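PDB 6ZPV: MgGH51 from Meripilus giganteus, which hydrolyses alpha-L-arabinofuranosidic linkages, probably releasing terminal arabinofuranose groups from plant cell-wall polysaccharides, as a fungal member of glycoside hydrolase family GH51. Local coordinates for residues Ser508-Lys513 and Ile597-Ser602; Gly583-Ser588 and Pro615-Ser620. All coordinates share one frame; numbering follows the deposited sequence. Where two conformers were deposited one is given.

In the fold
Both contacts sit in the C-terminal antiparallel sheet domain, on the same side of the chain's centre, with their own centres about 11 Å apart. Their segments alternate along the sequence: 508-513, then 583-588, 597-602 and 615-620. Interaction 1 joins helix 507-517 to the lead-in of edge strand 600-605; interaction 2 joins the loop after strand 575-582 to the bulge leading into strand 618-625. The long loop between strands 575-582 and 600-605 thus serves both, its beginning in one and its end in the other. I597 connects them directly, its CD1 packing 3.7 Å from A587 CB, so that helix, loop and sheet end form one continuous patch of packing.

Interaction 1: Ser508-Lys513 and Ile597-Ser602; sequences SFFAQK and IVPKTS
A proline-aromatic CH-pi contact, P599 on F510, fastens helix 507-517 to the segment leading into edge strand 600-605 of the C-terminal antiparallel sheet. The proline comes over the ring face: P599 CD lies 3.5 Å from the centroid of the F510 ring and only 10° off the ring normal, so it sits over the middle of the ring, not its rim. P599 CG follows on the same face, 3.7 Å from F510 CD1, and the two side chains cross at about a right angle. Because CD is bonded to the amide nitrogen, its hydrogens are probably somewhat polarised, which suits them to a pi cloud. The phenyl ring is reached by this segment because its CG stands beside the backbone N and anti to the carbonyl carbon (chi1 -71°). F509 CD2 lies against the opposite face, toward its rim, and leaves F510 held between its helical neighbour and the proline. More obliquely, the backbone O of I597 approaches F510 CE2 at 3.5 Å, while V598 CG1 touches the same carbon more loosely, at 4.1 Å. F510 and I597 also both pack on L581 of strand 575-582. Elsewhere on the helix, K513 forms a salt bridge with E219 and Q512 NE2 is hydrogen-bonded to Y430 OH, tying it to the catalytic barrel as well. Such a face-on CH-pi contact exemplifies how proline packs on aromatic rings, here between a helix and a sheet edge.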
# COMPACT_ATOMS: atom_id res chain seq x y z
N SER A 508 -11.43 -10.61 3.75
CA SER A 508 -10.30 -11.03 2.93
C SER A 508 -8.96 -10.82 3.64
O SER A 508 -8.06 -11.64 3.45
CB SER A 508 -10.34 -10.32 1.56
OG SER A 508 -11.44 -10.79 0.81
N PHE A 509 -8.84 -9.75 4.44
CA PHE A 509 -7.63 -9.56 5.25
C PHE A 509 -7.44 -10.75 6.16
O PHE A 509 -6.32 -11.28 6.28
CB PHE A 509 -7.76 -8.28 6.08
CG PHE A 509 -6.67 -8.15 7.13
CD1 PHE A 509 -5.47 -7.54 6.82
CD2 PHE A 509 -6.84 -8.65 8.42
CE1 PHE A 509 -4.50 -7.41 7.80
CE2 PHE A 509 -5.86 -8.51 9.40
CZ PHE A 509 -4.69 -7.89 9.05
N PHE A 510 -8.50 -11.20 6.84
CA PHE A 510 -8.35 -12.34 7.75
C PHE A 510 -8.00 -13.61 6.98
O PHE A 510 -7.23 -14.39 7.51
CB PHE A 510 -9.59 -12.50 8.63
CG PHE A 510 -9.72 -11.41 9.67
CD1 PHE A 510 -8.73 -11.23 10.63
CD2 PHE A 510 -10.82 -10.57 9.71
CE1 PHE A 510 -8.87 -10.25 11.59
CE2 PHE A 510 -10.97 -9.61 10.67
CZ PHE A 510 -9.97 -9.44 11.58
N ALA A 511 -8.53 -13.82 5.79
CA ALA A 511 -8.10 -14.99 5.00
C ALA A 511 -6.62 -14.89 4.66
O ALA A 511 -5.88 -15.88 4.76
CB ALA A 511 -8.96 -15.15 3.76
N GLN A 512 -6.18 -13.72 4.23
CA GLN A 512 -4.76 -13.52 3.92
C GLN A 512 -3.90 -13.79 5.15
O GLN A 512 -2.86 -14.48 5.03
CB GLN A 512 -4.47 -12.11 3.39
CG GLN A 512 -5.09 -11.76 2.04
CD GLN A 512 -4.46 -12.52 0.92
OE1 GLN A 512 -3.21 -12.53 0.80
NE2 GLN A 512 -5.31 -13.12 0.08
N LYS A 513 -4.28 -13.25 6.30
CA LYS A 513 -3.51 -13.45 7.54
C LYS A 513 -3.51 -14.93 7.96
O LYS A 513 -2.44 -15.43 8.38
CB LYS A 513 -4.15 -12.56 8.61
CG LYS A 513 -3.50 -12.65 9.98
CD LYS A 513 -4.18 -11.74 11.03
CE LYS A 513 -3.55 -11.86 12.41
NZ LYS A 513 -4.33 -11.11 13.43
N ILE A 597 -17.30 -9.53 11.44
CA ILE A 597 -16.73 -10.85 11.08
C ILE A 597 -15.27 -10.91 11.48
O ILE A 597 -14.44 -10.25 10.81
CB ILE A 597 -16.90 -11.17 9.59
CG1 ILE A 597 -18.33 -11.04 9.08
CG2 ILE A 597 -16.32 -12.52 9.26
CD1 ILE A 597 -19.30 -11.98 9.70
N VAL A 598 -14.97 -11.65 12.54
CA VAL A 598 -13.60 -11.83 13.03
C VAL A 598 -13.37 -13.30 13.31
O VAL A 598 -14.29 -14.06 13.60
CB VAL A 598 -13.35 -10.96 14.26
CG1 VAL A 598 -13.53 -9.47 13.91
CG2 VAL A 598 -14.21 -11.40 15.42
N PRO A 599 -12.12 -13.75 13.21
CA PRO A 599 -11.83 -15.16 13.42
C PRO A 599 -12.03 -15.54 14.90
O PRO A 599 -11.84 -14.70 15.79
CB PRO A 599 -10.38 -15.32 12.99
CG PRO A 599 -9.88 -14.08 12.63
CD PRO A 599 -10.95 -13.01 12.75
N LYS A 600 -12.33 -16.79 15.14
CA LYS A 600 -12.42 -17.39 16.47
C LYS A 600 -11.39 -18.48 16.59
O LYS A 600 -11.26 -19.33 15.70
CB LYS A 600 -13.83 -17.93 16.71
CG LYS A 600 -14.96 -16.91 16.44
CD LYS A 600 -14.97 -15.53 17.05
CE LYS A 600 -16.12 -14.62 16.61
NZ LYS A 600 -16.32 -13.57 17.66
N THR A 601 -10.65 -18.47 17.69
CA THR A 601 -9.60 -19.43 18.00
C THR A 601 -9.99 -20.33 19.19
O THR A 601 -10.57 -19.83 20.17
CB THR A 601 -8.23 -18.78 18.24
OG1 THR A 601 -7.88 -17.96 17.10
CG2 THR A 601 -7.14 -19.77 18.56
N SER A 602 -9.69 -21.60 19.06
CA SER A 602 -9.97 -22.60 20.11
C SER A 602 -8.93 -23.69 20.07
O SER A 602 -8.13 -23.76 19.14
CB SER A 602 -11.38 -23.13 19.92
OG SER A 602 -11.52 -23.78 18.67

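Interaction 2: Gly583-Ser588 and Pro615-Ser620; sequences GPETAS and PAFSVS
E585 lays its aliphatic stem over one face of the F617 ring, a CH-pi contact on the protein surface. E585 CG is 3.8 Å from the centroid of the F617 ring, 20° off its normal and displaced toward the rim. E585 CB flanks the same ring, 3.6 Å from F617 CE2. Farther out, the carboxylate runs on past the CZ rim, E585 CD 3.4 Å from F617 CZ, its plane 20° from that of the ring. The torsions explain this reach: CG is anti to the backbone N (chi1 -176°) and the chain stays extended beyond it. Were E585 an alanine, the CG cover of the ring face would be gone and the phenyl would probably be freer to turn. The backbone of G583 lies beside F617, G583 N 4.0 Å from F617 O without a hydrogen bond; its backbone shape suits glycine, since a side chain there would run into P584 CD.

A turn holds one partner and a bulge the other. E585 follows P584 in a type I beta turn closed by A587 N to P584 O at 3.0 Å, and backbone bonds from E585 to Q455 and from A587 to V454 moor it to the start of helix 454-469. F617, with a left-handed backbone, pairs with S618 opposite N554 in a G1 beta bulge. S618 OG donates to P615 O at 2.6 Å, bracing the bend before the strand, and T582 OG1 bonds F617 O; V454 adds packing against the F617 side chain.

Chemically, the methylenes probably supply most of the attraction, whereas the acid group projects past the CZ end of the ring, so its charge is probably kept off the pi cloud. At this partly exposed position, the apolar stem packs on the ring, and the charged end probably reaches toward solvent.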
# COMPACT_ATOMS: atom_id res chain seq x y z
N GLY A 583 -19.35 -16.69 8.65
CA GLY A 583 -20.49 -15.83 8.88
C GLY A 583 -21.42 -15.91 7.68
O GLY A 583 -21.20 -16.71 6.76
N PRO A 584 -22.44 -15.04 7.65
CA PRO A 584 -23.35 -15.02 6.51
C PRO A 584 -22.57 -14.76 5.23
O PRO A 584 -21.64 -13.93 5.21
CB PRO A 584 -24.32 -13.86 6.86
CG PRO A 584 -24.27 -13.77 8.38
CD PRO A 584 -22.82 -14.11 8.72
N GLU A 585 -23.07 -15.34 4.14
CA GLU A 585 -22.43 -15.27 2.80
C GLU A 585 -22.04 -13.82 2.44
O GLU A 585 -20.91 -13.59 2.01
CB GLU A 585 -23.41 -15.83 1.78
CG GLU A 585 -22.82 -15.88 0.39
CD GLU A 585 -23.69 -16.50 -0.66
OE1 GLU A 585 -24.82 -16.98 -0.32
OE2 GLU A 585 -23.18 -16.68 -1.80
N THR A 586 -22.97 -12.88 2.59
CA THR A 586 -22.73 -11.51 2.12
C THR A 586 -22.27 -10.58 3.25
O THR A 586 -22.15 -9.36 2.99
CB THR A 586 -23.96 -10.93 1.44
OG1 THR A 586 -25.03 -10.79 2.38
CG2 THR A 586 -24.41 -11.75 0.26
N ALA A 587 -21.95 -11.10 4.43
CA ALA A 587 -21.49 -10.24 5.51
C ALA A 587 -20.12 -9.63 5.19
O ALA A 587 -19.26 -10.31 4.62
CB ALA A 587 -21.44 -10.98 6.84
N SER A 588 -19.90 -8.44 5.66
CA SER A 588 -18.69 -7.62 5.47
C SER A 588 -18.38 -6.87 6.77
O SER A 588 -19.29 -6.57 7.56
CB SER A 588 -18.88 -6.52 4.40
OG SER A 588 -18.92 -6.94 3.05
N PRO A 615 -18.04 -25.30 8.37
CA PRO A 615 -19.28 -24.61 8.09
C PRO A 615 -19.35 -24.11 6.66
O PRO A 615 -18.30 -23.81 6.04
CB PRO A 615 -19.36 -23.44 9.11
CG PRO A 615 -18.44 -23.89 10.20
CD PRO A 615 -17.35 -24.69 9.51
N ALA A 616 -20.56 -23.93 6.14
CA ALA A 616 -20.74 -23.14 4.91
C ALA A 616 -19.96 -21.82 5.01
O ALA A 616 -19.91 -21.23 6.09
CB ALA A 616 -22.21 -22.84 4.72
N PHE A 617 -19.38 -21.41 3.92
CA PHE A 617 -18.70 -20.12 3.82
C PHE A 617 -17.73 -19.97 4.99
O PHE A 617 -17.89 -19.06 5.84
CB PHE A 617 -19.68 -18.95 3.74
CG PHE A 617 -20.59 -19.05 2.53
CD1 PHE A 617 -20.07 -19.01 1.21
CD2 PHE A 617 -21.93 -19.24 2.68
CE1 PHE A 617 -20.86 -19.18 0.11
CE2 PHE A 617 -22.75 -19.39 1.56
CZ PHE A 617 -22.21 -19.38 0.30
N SER A 618 -16.70 -20.80 5.03
CA SER A 618 -15.71 -20.71 6.12
C SER A 618 -14.28 -20.88 5.61
O SER A 618 -14.02 -21.61 4.63
CB SER A 618 -16.00 -21.74 7.20
OG SER A 618 -15.87 -23.08 6.75
N VAL A 619 -13.36 -20.26 6.35
CA VAL A 619 -11.93 -20.48 6.21
C VAL A 619 -11.46 -20.96 7.58
O VAL A 619 -11.68 -20.26 8.59
CB VAL A 619 -11.13 -19.22 5.83
CG1 VAL A 619 -9.66 -19.56 5.66
CG2 VAL A 619 -11.72 -18.60 4.56
N SER A 620 -10.81 -22.12 7.63
CA SER A 620 -10.38 -22.73 8.90
C SER A 620 -8.91 -23.10 8.81
O SER A 620 -8.44 -23.54 7.75
CB SER A 620 -11.20 -23.94 9.26
OG SER A 620 -12.60 -23.65 9.23